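Local coordinates for protein uronate isomerase (Caulobacter crescentus, PDB 2Q01) that catalyses the isomerisation of D-glucuronate to D-fructuronate and of D-galacturonate to D-tagaturonate in pentose and glucuronate interconversion, at residues 289-292 with 293-297. Sequence-based numbering, arbitrary orientation.
Sequences AQML and TEMAK
Helix 281-302, which leads into strand 305-308 of the parallel sheet in this TIM-barrel-clan enzyme, carries an i to i+4 polar pair, Gln290 and Glu294, one turn apart. Gln290 NE2 donates to Glu294 OE2 at 2.7 Å. The acceptor lies in the amide plane, while the carboxylate is turned 42° from it. Gln290 CG is anti to the backbone N (chi1 176°), and the bend at chi2 (56°) brings the amide alongside the Glu294 carboxylate. The amide oxygen, OE1, accepts from the backbone N of Leu262, which ties the helix to a neighbouring loop. A leucine at Gln290 would probably leave both Glu294 OE2 and the Leu262 N-H without these partners. The backbone repeats the spacing: Glu294 N reaches Gln290 O at 3.0 Å, and Met295 N reaches Met291 O at 2.9 Å. On the side facing helix 228-244, the methyls Met291 CE and Met295 CE meet at 3.7 Å. Met291 SD passes beside Glu294 CB, 4.0 Å away. Lys297 extends the polar row: its NZ forms a salt bridge with Glu294 OE1 at 3.3 Å, and the hydrogen bond within it is weak. A water accepts from Lys297 NZ at 2.8 Å and, weakly, from Gln290 NE2.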
ATOM      1  N   ALA B 289       7.148 -13.313 -22.718  1.00 35.68           N
ATOM      2  CA  ALA B 289       6.401 -14.264 -21.903  1.00 25.91           C
ATOM      3  C   ALA B 289       6.765 -15.726 -22.188  1.00 28.24           C
ATOM      4  O   ALA B 289       6.990 -16.499 -21.262  1.00 34.79           O
ATOM      5  CB  ALA B 289       4.897 -14.045 -22.084  1.00 20.06           C
ATOM      6  N   GLN B 290       6.814 -16.102 -23.465  1.00 33.80           N
ATOM      7  CA  GLN B 290       7.145 -17.478 -23.847  1.00 32.00           C
ATOM      8  C   GLN B 290       8.576 -17.835 -23.477  1.00 21.94           C
ATOM      9  O   GLN B 290       8.847 -18.949 -23.038  1.00 27.03           O
ATOM     10  CB  GLN B 290       6.904 -17.716 -25.345  1.00 30.59           C
ATOM     11  CG  GLN B 290       7.310 -19.115 -25.845  1.00 24.12           C
ATOM     12  CD  GLN B 290       6.628 -20.238 -25.079  1.00 41.97           C
ATOM     13  OE1 GLN B 290       5.449 -20.145 -24.730  1.00 47.35           O
ATOM     14  NE2 GLN B 290       7.368 -21.310 -24.820  1.00 38.09           N
ATOM     15  N   MET B 291       9.480 -16.871 -23.629  1.00 35.60           N
ATOM     16  CA  MET B 291      10.884 -17.062 -23.275  1.00 34.12           C
ATOM     17  C   MET B 291      11.145 -17.212 -21.779  1.00 35.64           C
ATOM     18  O   MET B 291      12.116 -17.855 -21.397  1.00 37.87           O
ATOM     19  CB  MET B 291      11.754 -15.951 -23.861  1.00 36.26           C
ATOM     20  CG  MET B 291      11.956 -16.047 -25.374  1.00 41.84           C
ATOM     21  SD  MET B 291      12.443 -17.683 -25.984  1.00 30.60           S
ATOM     22  CE  MET B 291      14.073 -17.807 -25.283  1.00 28.42           C
ATOM     23  N   LEU B 292      10.289 -16.631 -20.937  1.00 39.84           N
ATOM     24  CA  LEU B 292      10.375 -16.853 -19.492  1.00 32.35           C
ATOM     25  C   LEU B 292      10.186 -18.326 -19.172  1.00 31.26           C
ATOM     26  O   LEU B 292      10.946 -18.895 -18.392  1.00 40.45           O
ATOM     27  CB  LEU B 292       9.358 -16.001 -18.720  1.00 30.57           C
ATOM     28  CG  LEU B 292       9.799 -14.597 -18.286  1.00 52.23           C
ATOM     29  CD1 LEU B 292       8.825 -14.013 -17.267  1.00 39.90           C
ATOM     30  CD2 LEU B 292      11.223 -14.590 -17.719  1.00 48.95           C
ATOM     31  N   THR B 293       9.187 -18.938 -19.805  1.00 27.35           N
ATOM     32  CA  THR B 293       8.924 -20.376 -19.685  1.00 31.57           C
ATOM     33  C   THR B 293      10.043 -21.213 -20.309  1.00 32.03           C
ATOM     34  O   THR B 293      10.405 -22.265 -19.791  1.00 42.08           O
ATOM     35  CB  THR B 293       7.576 -20.731 -20.334  1.00 31.10           C
ATOM     36  OG1 THR B 293       6.538 -20.023 -19.654  1.00 33.26           O
ATOM     37  CG2 THR B 293       7.272 -22.231 -20.258  1.00 40.83           C
ATOM     38  N   GLU B 294      10.601 -20.720 -21.408  1.00 44.16           N
ATOM     39  CA  GLU B 294      11.630 -21.445 -22.128  1.00 41.02           C
ATOM     40  C   GLU B 294      12.924 -21.502 -21.326  1.00 40.04           C
ATOM     41  O   GLU B 294      13.590 -22.537 -21.309  1.00 40.47           O
ATOM     42  CB  GLU B 294      11.844 -20.829 -23.512  1.00 41.61           C
ATOM     43  CG  GLU B 294      12.141 -21.854 -24.602  1.00 56.15           C
ATOM     44  CD  GLU B 294      10.976 -22.796 -24.904  1.00 55.00           C
ATOM     45  OE1 GLU B 294      11.224 -24.011 -25.075  1.00 65.07           O
ATOM     46  OE2 GLU B 294       9.821 -22.332 -24.981  1.00 45.99           O
ATOM     47  N   MET B 295      13.244 -20.406 -20.628  1.00 41.74           N
ATOM     48  CA  MET B 295      14.429 -20.336 -19.758  1.00 28.49           C
ATOM     49  C   MET B 295      14.283 -21.237 -18.537  1.00 25.31           C
ATOM     50  O   MET B 295      15.273 -21.739 -18.014  1.00 35.94           O
ATOM     51  CB  MET B 295      14.706 -18.900 -19.292  1.00 34.87           C
ATOM     52  CG  MET B 295      15.122 -17.902 -20.370  1.00 30.98           C
ATOM     53  SD  MET B 295      16.782 -18.084 -21.020  1.00 41.91           S
ATOM     54  CE  MET B 295      16.459 -18.841 -22.601  1.00 52.75           C
ATOM     55  N   ALA B 296      13.045 -21.418 -18.084  1.00 32.43           N
ATOM     56  CA  ALA B 296      12.734 -22.270 -16.943  1.00 27.22           C
ATOM     57  C   ALA B 296      12.834 -23.739 -17.316  1.00 40.03           C
ATOM     58  O   ALA B 296      13.225 -24.561 -16.493  1.00 47.60           O
ATOM     59  CB  ALA B 296      11.357 -21.963 -16.433  1.00 31.53           C
ATOM     60  N   LYS B 297      12.472 -24.056 -18.559  1.00 39.61           N
ATOM     61  CA  LYS B 297      12.629 -25.396 -19.126  1.00 36.34           C
ATOM     62  C   LYS B 297      14.101 -25.783 -19.318  1.00 45.61           C
ATOM     63  O   LYS B 297      14.451 -26.963 -19.248  1.00 44.63           O
ATOM     64  CB  LYS B 297      11.888 -25.493 -20.466  1.00 39.25           C
ATOM     65  CG  LYS B 297      10.374 -25.601 -20.332  1.00 35.72           C
ATOM     66  CD  LYS B 297       9.718 -26.069 -21.620  1.00 49.32           C
ATOM     67  CE  LYS B 297       9.272 -24.910 -22.478  1.00 47.94           C
ATOM     68  NZ  LYS B 297       8.602 -25.377 -23.722  1.00 52.75           N
TER
HETATM   69  O   HOH W   1       6.083 -24.096 -23.487  1.00 34.93           O